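Local coordinates for protein ribose 5-phosphate isomerase, putative (PDB 6FXS) that probably catalyses the interconversion of ribose 5-phosphate and ribulose 5-phosphate, at residues 37-40 with 41-45; 69-72 with 73-77; 116-119 with 120-124; 143-146 with 147-151. One frame throughout, in Å; residues are numbered along the deposited sequence.

Interaction 1. Residues 37-40 with 41-45; sequences HESI and VRYVR
Ser39 and Tyr43 meet one turn apart on helix 37-46, which carries the beta-alpha-beta crossover from strand 23-29 to strand 51-55. The tight part of the contact is the phenol ring lying against the backbone of the previous turn. With CG anti to the carbonyl carbon (chi1 -55°), the ring folds back along the helix, and Ser39 O sits 3.1 Å above its plane, over the centre. That same oxygen accepts the backbone N-H of Tyr43, O to N 2.9 Å. On the buried side, branched aliphatic residues suit a helix that rests on a sheet. Val44 CG2 lies 3.3 Å from Ile40 O; the side chains of Ile40 and Val44 both touch Ile86 of strand 84-89, and on helix 137-149 Ile40 meets Ile144 and Val44 meets Leu148. Ile40 CD1 and Tyr43 CD2, at 4.4 Å, pack more loosely.

The solvent side carries the long polar chains of Glu38 and Arg42, both exposed. Arg42 bends at chi3 (-30°) and lays its guanidinium beside the helix, so that Ser39 CA lies over one face, towards the rim, with NH2 3.5 Å from that CA. Glu38 has the opposite charge, but its carboxylate remains 6.0 Å from Arg42, measured from OE1 to NH2, and any attraction is probably weak. Ser39 is small enough to leave room for both the ring and the guanidinium. Its hydroxyl gives its hydrogen bond to Ile36 O and accepts one from a water, which lies 2.7 Å from Ser39 OG and 2.6 Å from Tyr43 OH.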
loop_
_atom_site.group_PDB
_atom_site.type_symbol
_atom_site.label_atom_id
_atom_site.label_comp_id
_atom_site.label_asym_id
_atom_site.label_seq_id
_atom_site.Cartn_x
_atom_site.Cartn_y
_atom_site.Cartn_z
ATOM N N HIS B 37 17.077 2.796 12.366
ATOM C CA HIS B 37 17.637 4.079 12.017
ATOM C C HIS B 37 18.955 3.971 11.283
ATOM O O HIS B 37 19.243 4.799 10.389
ATOM C CB HIS B 37 17.767 5.026 13.204
ATOM C CG HIS B 37 18.979 4.766 14.048
ATOM N ND1 HIS B 37 18.985 3.822 15.059
ATOM C CD2 HIS B 37 20.234 5.271 13.975
ATOM C CE1 HIS B 37 20.194 3.783 15.591
ATOM N NE2 HIS B 37 20.965 4.658 14.958
ATOM N N GLU B 38 19.721 2.924 11.556
ATOM C CA GLU B 38 20.998 2.744 10.833
ATOM C C GLU B 38 20.784 2.420 9.368
ATOM O O GLU B 38 21.542 2.905 8.525
ATOM C CB GLU B 38 21.927 1.703 11.487
ATOM C CG GLU B 38 22.440 2.211 12.845
ATOM C CD GLU B 38 23.235 1.194 13.654
ATOM O OE1 GLU B 38 23.432 0.061 13.205
ATOM O OE2 GLU B 38 23.659 1.546 14.771
ATOM N N SER B 39 19.760 1.610 9.073
ATOM C CA SER B 39 19.381 1.370 7.667
ATOM C C SER B 39 18.916 2.731 7.030
ATOM O O SER B 39 19.257 3.020 5.923
ATOM C CB SER B 39 18.309 0.255 7.592
ATOM O OG SER B 39 17.068 0.762 8.125
ATOM N N ILE B 40 18.198 3.574 7.751
ATOM C CA ILE B 40 17.740 4.852 7.178
ATOM C C ILE B 40 18.945 5.755 6.779
ATOM O O ILE B 40 18.987 6.334 5.690
ATOM C CB ILE B 40 16.919 5.659 8.175
ATOM C CG1 ILE B 40 15.673 4.890 8.682
ATOM C CG2 ILE B 40 16.530 7.010 7.584
ATOM C CD1 ILE B 40 14.746 4.345 7.618
ATOM N N VAL B 41 19.924 5.865 7.698
ATOM C CA VAL B 41 21.209 6.598 7.444
ATOM C C VAL B 41 21.884 6.072 6.185
ATOM O O VAL B 41 22.286 6.828 5.311
ATOM C CB VAL B 41 22.152 6.468 8.723
ATOM C CG1 VAL B 41 23.525 7.098 8.524
ATOM C CG2 VAL B 41 21.446 7.076 9.876
ATOM N N ARG B 42 21.958 4.773 6.072
ATOM C CA ARG B 42 22.557 4.132 4.892
ATOM C C ARG B 42 21.768 4.370 3.602
ATOM O O ARG B 42 22.363 4.630 2.533
ATOM C CB ARG B 42 22.681 2.634 5.118
ATOM C CG ARG B 42 23.393 1.857 4.053
ATOM C CD ARG B 42 23.223 0.332 4.203
ATOM N NE ARG B 42 23.055 -0.005 5.621
ATOM C CZ ARG B 42 22.084 -0.748 6.159
ATOM N NH1 ARG B 42 21.151 -1.337 5.401
ATOM N NH2 ARG B 42 22.066 -0.926 7.492
ATOM N N TYR B 43 20.437 4.360 3.701
ATOM C CA TYR B 43 19.648 4.689 2.498
ATOM C C TYR B 43 19.889 6.134 2.061
ATOM O O TYR B 43 19.976 6.387 0.872
ATOM C CB TYR B 43 18.162 4.438 2.725
ATOM C CG TYR B 43 17.788 3.044 3.177
ATOM C CD1 TYR B 43 18.541 1.914 2.869
ATOM C CD2 TYR B 43 16.653 2.858 3.911
ATOM C CE1 TYR B 43 18.202 0.649 3.347
ATOM C CE2 TYR B 43 16.262 1.613 4.357
ATOM C CZ TYR B 43 17.010 0.505 4.072
ATOM O OH TYR B 43 16.492 -0.673 4.578
ATOM N N VAL B 44 20.043 7.057 3.001
ATOM C CA VAL B 44 20.355 8.422 2.638
ATOM C C VAL B 44 21.690 8.553 1.858
ATOM O O VAL B 44 21.748 9.278 0.900
ATOM C CB VAL B 44 20.421 9.353 3.883
ATOM C CG1 VAL B 44 20.947 10.729 3.461
ATOM C CG2 VAL B 44 19.049 9.468 4.576
ATOM N N ARG B 45 22.734 7.827 2.289
ATOM C CA ARG B 45 24.063 7.892 1.639
ATOM C C ARG B 45 23.952 7.203 0.275
ATOM O O ARG B 45 24.534 7.653 -0.700
ATOM C CB ARG B 45 25.157 7.186 2.501
ATOM C CG ARG B 45 25.340 7.801 3.868
ATOM C CD ARG B 45 26.653 7.375 4.535
ATOM N NE ARG B 45 27.237 8.604 5.045
ATOM C CZ ARG B 45 27.916 9.486 4.294
ATOM N NH1 ARG B 45 28.172 9.267 2.993
ATOM N NH2 ARG B 45 28.374 10.608 4.869
HETATM O O HOH W 1 15.023 -0.447 6.764
#

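Interaction 2. Residues 69-72 with 73-77; sequences YALN and VARMV
Leu71 and Arg75 run side by side and point the same way from one flank of helix 66-78, as residues four apart on a helix can. Arg75 starts with CG anti to the carbonyl carbon (chi1 -76°) and is then extended as far as NE, which brings its guanidinium alongside the root of the leucine side chain. The flat group turns a face to Leu71: CB lies 3.7 Å above the plane, offset toward the rim, and is 3.8 Å from NH1. The tip of Leu71 adds a looser touch, CD2 to Arg75 NH2 at 4.2 Å. Nearer the backbone, the aliphatic part of Arg75 folds over the carbonyl of the preceding turn, with CG 3.1 Å from Leu71 O, while the Arg75 N-H bonds to that oxygen.

Asn72 and Met76 form a second pair of neighbours aligned in the same direction, on a partly exposed edge that suits the polar Asn72. Its amide stands alongside the thioether, ND2 to SD 3.8 Å, and Met76 CG approaches Asn72 O at 3.2 Å. The flexible methionine also reaches Ala26 of strand 23-29. On the inner side, Val73 and Ala70 pack the helix on Leu87 in the parallel sheet of this alpha/beta fold, and small Ala70 and Ala74 let helix 93-100 come close.

Leu71 and Arg75 both also pack on apolar side chains of a neighbouring subunit. Carbon laid over a guanidinium face makes a dispersion contact and takes up no N-H, so Arg75 can serve as part of an apolar surface while its in-plane N-H groups keep their capacity for hydrogen bonds.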
loop_
_atom_site.group_PDB
_atom_site.type_symbol
_atom_site.label_atom_id
_atom_site.label_comp_id
_atom_site.label_asym_id
_atom_site.label_seq_id
_atom_site.Cartn_x
_atom_site.Cartn_y
_atom_site.Cartn_z
ATOM N N TYR B 69 11.208 14.651 18.749
ATOM C CA TYR B 69 12.097 14.441 17.671
ATOM C C TYR B 69 11.584 15.031 16.348
ATOM O O TYR B 69 12.376 15.636 15.589
ATOM C CB TYR B 69 12.483 12.976 17.565
ATOM C CG TYR B 69 13.255 12.550 18.805
ATOM C CD1 TYR B 69 12.578 12.091 19.918
ATOM C CD2 TYR B 69 14.656 12.629 18.878
ATOM C CE1 TYR B 69 13.232 11.736 21.096
ATOM C CE2 TYR B 69 15.349 12.243 20.069
ATOM C CZ TYR B 69 14.613 11.815 21.171
ATOM O OH TYR B 69 15.179 11.400 22.330
ATOM N N ALA B 70 10.262 14.962 16.126
ATOM C CA ALA B 70 9.621 15.655 14.975
ATOM C C ALA B 70 9.904 17.137 14.912
ATOM O O ALA B 70 10.292 17.667 13.899
ATOM C CB ALA B 70 8.115 15.477 15.053
ATOM N N LEU B 71 9.651 17.790 16.036
ATOM C CA LEU B 71 9.767 19.221 16.111
ATOM C C LEU B 71 11.230 19.677 16.023
ATOM O O LEU B 71 11.526 20.727 15.471
ATOM C CB LEU B 71 9.179 19.691 17.397
ATOM C CG LEU B 71 7.655 19.555 17.452
ATOM C CD1 LEU B 71 7.171 19.624 18.883
ATOM C CD2 LEU B 71 6.997 20.632 16.544
ATOM N N ASN B 72 12.104 18.859 16.545
ATOM C CA ASN B 72 13.539 19.069 16.457
ATOM C C ASN B 72 14.066 19.059 14.987
ATOM O O ASN B 72 14.743 20.007 14.557
ATOM C CB ASN B 72 14.179 17.939 17.213
ATOM C CG ASN B 72 15.567 18.248 17.644
ATOM O OD1 ASN B 72 15.770 18.466 18.830
ATOM N ND2 ASN B 72 16.534 18.258 16.716
ATOM N N VAL B 73 13.754 17.988 14.247
ATOM C CA VAL B 73 14.065 17.906 12.797
ATOM C C VAL B 73 13.381 19.025 12.055
ATOM O O VAL B 73 13.994 19.710 11.237
ATOM C CB VAL B 73 13.700 16.540 12.197
ATOM C CG1 VAL B 73 13.799 16.550 10.681
ATOM C CG2 VAL B 73 14.646 15.474 12.733
ATOM N N ALA B 74 12.103 19.247 12.370
ATOM C CA ALA B 74 11.332 20.239 11.603
ATOM C C ALA B 74 11.921 21.627 11.799
ATOM O O ALA B 74 12.067 22.390 10.856
ATOM C CB ALA B 74 9.868 20.230 12.008
ATOM N N ARG B 75 12.214 21.947 13.045
ATOM C CA ARG B 75 12.789 23.290 13.347
ATOM C C ARG B 75 14.120 23.502 12.655
ATOM O O ARG B 75 14.369 24.585 12.142
ATOM C CB ARG B 75 12.896 23.519 14.865
ATOM C CG ARG B 75 11.520 23.817 15.379
ATOM C CD ARG B 75 11.448 23.870 16.872
ATOM N NE ARG B 75 10.047 24.168 17.248
ATOM C CZ ARG B 75 9.450 23.689 18.337
ATOM N NH1 ARG B 75 10.104 22.868 19.162
ATOM N NH2 ARG B 75 8.199 24.029 18.618
ATOM N N MET B 76 14.906 22.445 12.575
ATOM C CA MET B 76 16.202 22.492 11.883
ATOM C C MET B 76 16.059 22.824 10.409
ATOM O O MET B 76 16.806 23.643 9.825
ATOM C CB MET B 76 16.936 21.168 11.994
ATOM C CG MET B 76 17.536 20.868 13.350
ATOM S SD MET B 76 18.355 19.225 13.471
ATOM C CE MET B 76 19.762 19.521 12.400
ATOM N N VAL B 77 15.116 22.142 9.781
ATOM C CA VAL B 77 14.877 22.348 8.369
ATOM C C VAL B 77 14.311 23.748 8.175
ATOM O O VAL B 77 14.766 24.441 7.312
ATOM C CB VAL B 77 13.952 21.241 7.797
ATOM C CG1 VAL B 77 13.532 21.557 6.363
ATOM C CG2 VAL B 77 14.627 19.893 7.869
#

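Interaction 3. Residues 116-119 with 120-124; sequences AVMA and RQHND
Met118 lays its terminal methyl over the imidazole of His122 one turn on, a CH-pi contact with CE 3.4 Å from the ring centroid and 17° off the normal. Bends at chi2 and chi3 bring CE over the ring; SD is above the same ring but farther off, at 4.9 Å. His122 also stacks with His158, and a sulfate ion lies about 5 Å from its side chain. A smaller apolar touch joins Val117 CG1 to Gln121 CG at 3.9 Å. Small Ala119 suits the buried side, touching Cys110 and Ala125.

The backbone bonds show the helix running out. Gln121 N to Val117 O (2.8 Å) and His122 N to Met118 O are regular helical bonds, whereas Asn123 N makes only weak bonds, to Met118 O and Ala119 O.

Charge supplies the last link. Arg120 NH1 forms a salt bridge with Asp124 OD1, 2.9 Å away, on the anti side of the carboxylate and close to the guanidinium plane; NH1 also bonds to Ala125 O.

Loss of regular bonds, followed by positive phi at Asp124, is characteristic of a helix C terminus, here in the beta-alpha-beta crossover from strand 107-109 to strand 127-131.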
loop_
_atom_site.group_PDB
_atom_site.type_symbol
_atom_site.label_atom_id
_atom_site.label_comp_id
_atom_site.label_asym_id
_atom_site.label_seq_id
_atom_site.Cartn_x
_atom_site.Cartn_y
_atom_site.Cartn_z
ATOM N N ALA B 116 6.149 9.323 -2.880
ATOM C CA ALA B 116 7.425 9.984 -2.734
ATOM C C ALA B 116 7.749 10.974 -3.846
ATOM O O ALA B 116 8.204 12.062 -3.570
ATOM C CB ALA B 116 8.555 8.944 -2.638
ATOM N N VAL B 117 7.458 10.608 -5.099
ATOM C CA VAL B 117 7.562 11.499 -6.269
ATOM C C VAL B 117 6.669 12.724 -6.111
ATOM O O VAL B 117 7.131 13.875 -6.260
ATOM C CB VAL B 117 7.265 10.753 -7.590
ATOM C CG1 VAL B 117 7.240 11.678 -8.774
ATOM C CG2 VAL B 117 8.335 9.712 -7.899
ATOM N N MET B 118 5.389 12.478 -5.854
ATOM C CA MET B 118 4.435 13.575 -5.865
ATOM C C MET B 118 4.630 14.549 -4.671
ATOM O O MET B 118 4.368 15.735 -4.814
ATOM C CB MET B 118 3.007 13.083 -5.912
ATOM C CG MET B 118 2.670 12.230 -7.203
ATOM S SD MET B 118 3.304 12.937 -8.769
ATOM C CE MET B 118 2.087 14.221 -8.824
ATOM N N ALA B 119 5.077 14.024 -3.526
ATOM C CA ALA B 119 5.349 14.889 -2.365
ATOM C C ALA B 119 6.368 15.953 -2.772
ATOM O O ALA B 119 6.306 17.107 -2.340
ATOM C CB ALA B 119 5.939 14.093 -1.228
ATOM N N ARG B 120 7.338 15.527 -3.553
ATOM C CA ARG B 120 8.372 16.461 -4.055
ATOM C C ARG B 120 7.910 17.342 -5.224
ATOM O O ARG B 120 8.063 18.580 -5.229
ATOM C CB ARG B 120 9.593 15.642 -4.454
ATOM C CG ARG B 120 10.334 15.004 -3.243
ATOM C CD ARG B 120 11.008 15.931 -2.282
ATOM N NE ARG B 120 11.910 16.784 -3.007
ATOM C CZ ARG B 120 11.888 18.076 -3.113
ATOM N NH1 ARG B 120 11.124 18.863 -2.341
ATOM N NH2 ARG B 120 12.723 18.608 -4.021
ATOM N N GLN B 121 7.400 16.673 -6.233
ATOM C CA GLN B 121 7.017 17.344 -7.489
ATOM C C GLN B 121 5.917 18.366 -7.324
ATOM O O GLN B 121 5.981 19.468 -7.889
ATOM C CB GLN B 121 6.568 16.301 -8.514
ATOM C CG GLN B 121 7.685 15.543 -9.181
ATOM C CD GLN B 121 8.142 16.279 -10.436
ATOM O OE1 GLN B 121 9.280 16.886 -10.522
ATOM N NE2 GLN B 121 7.246 16.297 -11.413
ATOM N N HIS B 122 4.912 18.042 -6.521
ATOM C CA HIS B 122 3.798 18.948 -6.257
ATOM C C HIS B 122 3.873 19.724 -4.955
ATOM O O HIS B 122 3.424 20.900 -4.922
ATOM C CB HIS B 122 2.438 18.179 -6.289
ATOM C CG HIS B 122 1.997 17.817 -7.673
ATOM N ND1 HIS B 122 0.759 17.255 -7.959
ATOM C CD2 HIS B 122 2.616 18.003 -8.870
ATOM C CE1 HIS B 122 0.665 17.056 -9.266
ATOM N NE2 HIS B 122 1.773 17.510 -9.852
ATOM N N ASN B 123 4.251 19.082 -3.879
ATOM C CA ASN B 123 4.178 19.739 -2.546
ATOM C C ASN B 123 5.539 20.351 -2.122
ATOM O O ASN B 123 5.611 20.979 -1.041
ATOM C CB ASN B 123 3.640 18.760 -1.487
ATOM C CG ASN B 123 2.330 18.084 -1.938
ATOM O OD1 ASN B 123 2.314 16.904 -2.296
ATOM N ND2 ASN B 123 1.272 18.854 -1.977
ATOM N N ASP B 124 6.585 20.153 -2.955
ATOM C CA ASP B 124 7.977 20.516 -2.603
ATOM C C ASP B 124 8.260 20.160 -1.140
ATOM O O ASP B 124 8.710 20.987 -0.358
ATOM C CB ASP B 124 8.181 21.992 -2.801
ATOM C CG ASP B 124 9.678 22.419 -2.817
ATOM O OD1 ASP B 124 10.601 21.624 -2.992
ATOM O OD2 ASP B 124 9.867 23.614 -2.701
#

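Interaction 4. Residues 143-146 with 147-151; sequences IIMT and FLQTP
Thr146 and Thr150 stand side by side, pointing the same way, where helix 137-149 ends. Thr150 holds OG1 beside its own backbone N (chi1 -57°), which lets both groups donate to Thr146 O: OG1 at 2.7 Å and N at 2.9 Å, from opposite faces of the carbonyl plane. Thr146 CG2 lies 3.6 Å from Thr150 OG1. The Thr146 hydroxyl is placed in the same rotamer and turns back to Glu142 O, so a threonine can satisfy its polar atom within the helix.

The buried side is apolar. Ile144 CG2 meets Leu148 CD1 at 4.0 Å, the two side chains aligned, and Leu148 CG lies 3.3 Å from Ile144 O. Phe147 takes the other course, with CG anti to the backbone N (chi1 -167°), which sends its ring away from residues 143-146 toward Val128 and Ala125. Gln149, on the exposed side, is extended beyond CG and gives NE2 to Ala47 O; its CG passes Met145 O at 3.2 Å.

Thr150 leaves helical angles (psi 130°), and Pro151, lacking an N-H, follows: the arrangement is that of a helix C terminus, on a helix lying against the parallel sheet of this alpha/beta fold.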
loop_
_atom_site.group_PDB
_atom_site.type_symbol
_atom_site.label_atom_id
_atom_site.label_comp_id
_atom_site.label_asym_id
_atom_site.label_seq_id
_atom_site.Cartn_x
_atom_site.Cartn_y
_atom_site.Cartn_z
ATOM N N ILE B 143 11.636 4.913 -1.129
ATOM C CA ILE B 143 10.999 6.182 -0.831
ATOM C C ILE B 143 12.091 7.251 -0.522
ATOM O O ILE B 143 12.029 8.365 -1.025
ATOM C CB ILE B 143 10.013 6.088 0.396
ATOM C CG1 ILE B 143 8.717 5.267 0.061
ATOM C CG2 ILE B 143 9.664 7.477 0.942
ATOM C CD1 ILE B 143 8.021 4.671 1.299
ATOM N N ILE B 144 13.038 6.918 0.350
ATOM C CA ILE B 144 14.078 7.865 0.764
ATOM C C ILE B 144 14.925 8.326 -0.429
ATOM O O ILE B 144 15.107 9.536 -0.683
ATOM C CB ILE B 144 14.917 7.263 1.927
ATOM C CG1 ILE B 144 14.110 7.354 3.212
ATOM C CG2 ILE B 144 16.259 7.991 2.065
ATOM C CD1 ILE B 144 14.548 6.370 4.269
ATOM N N MET B 145 15.319 7.372 -1.229
ATOM C CA MET B 145 16.131 7.700 -2.415
ATOM C C MET B 145 15.353 8.587 -3.365
ATOM O O MET B 145 15.914 9.563 -3.943
ATOM C CB MET B 145 16.676 6.442 -3.111
ATOM C CG MET B 145 17.662 5.692 -2.184
ATOM S SD MET B 145 18.343 4.173 -2.872
ATOM C CE MET B 145 19.327 4.801 -4.252
ATOM N N THR B 146 14.069 8.238 -3.549
ATOM C CA THR B 146 13.221 8.960 -4.490
ATOM C C THR B 146 12.980 10.376 -3.924
ATOM O O THR B 146 13.038 11.372 -4.631
ATOM C CB THR B 146 11.871 8.196 -4.707
ATOM O OG1 THR B 146 12.181 6.915 -5.209
ATOM C CG2 THR B 146 10.972 8.883 -5.692
ATOM N N PHE B 147 12.657 10.443 -2.639
ATOM C CA PHE B 147 12.362 11.723 -2.038
ATOM C C PHE B 147 13.573 12.691 -2.195
ATOM O O PHE B 147 13.440 13.883 -2.436
ATOM C CB PHE B 147 11.989 11.523 -0.569
ATOM C CG PHE B 147 11.383 12.713 0.075
ATOM C CD1 PHE B 147 10.015 12.976 -0.068
ATOM C CD2 PHE B 147 12.149 13.601 0.791
ATOM C CE1 PHE B 147 9.425 14.009 0.589
ATOM C CE2 PHE B 147 11.560 14.705 1.427
ATOM C CZ PHE B 147 10.210 14.926 1.324
ATOM N N LEU B 148 14.764 12.157 -1.985
ATOM C CA LEU B 148 15.990 12.996 -2.002
ATOM C C LEU B 148 16.370 13.366 -3.403
ATOM O O LEU B 148 16.882 14.469 -3.591
ATOM C CB LEU B 148 17.149 12.264 -1.351
ATOM C CG LEU B 148 17.029 12.073 0.160
ATOM C CD1 LEU B 148 18.139 11.202 0.731
ATOM C CD2 LEU B 148 16.945 13.394 0.857
ATOM N N GLN B 149 16.101 12.491 -4.372
ATOM C CA GLN B 149 16.559 12.703 -5.736
ATOM C C GLN B 149 15.553 13.471 -6.609
ATOM O O GLN B 149 15.931 14.057 -7.655
ATOM C CB GLN B 149 16.864 11.379 -6.414
ATOM C CG GLN B 149 18.133 10.729 -5.936
ATOM C CD GLN B 149 18.319 9.404 -6.616
ATOM O OE1 GLN B 149 17.532 9.007 -7.505
ATOM N NE2 GLN B 149 19.272 8.675 -6.162
ATOM N N THR B 150 14.298 13.513 -6.168
ATOM C CA THR B 150 13.257 14.146 -6.979
ATOM C C THR B 150 13.169 15.623 -6.748
ATOM O O THR B 150 13.016 16.086 -5.597
ATOM C CB THR B 150 11.890 13.418 -6.764
ATOM O OG1 THR B 150 12.003 11.994 -7.070
ATOM C CG2 THR B 150 10.828 14.048 -7.604
ATOM N N PRO B 151 13.167 16.414 -7.838
ATOM C CA PRO B 151 13.039 17.869 -7.725
ATOM C C PRO B 151 11.534 18.298 -7.679
ATOM O O PRO B 151 10.648 17.488 -8.017
ATOM C CB PRO B 151 13.696 18.392 -9.031
ATOM C CG PRO B 151 13.313 17.285 -10.025
ATOM C CD PRO B 151 13.509 15.999 -9.217
#

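In the fold
Each contact joins consecutive residues of one chain segment, so none closes a long loop; they follow in series and neither nest nor cross. Interaction 1 lies on the crossover helix between strands 23-29 and 51-55. Interaction 2 comes next, on helix 66-78, which precedes strand 84-89 and lies across the chain's centre from interactions 3 and 4. Interaction 3 ends the crossover helix before strand 127-131, and interaction 4 ends the following helix, 137-149. Helix 137-149 joins interactions 1 and 3, while interaction 2 touches none of the others: it packs against helix 37-46, Thr146 meets Val117, and Thr150 O probably accepts from Arg120 NE.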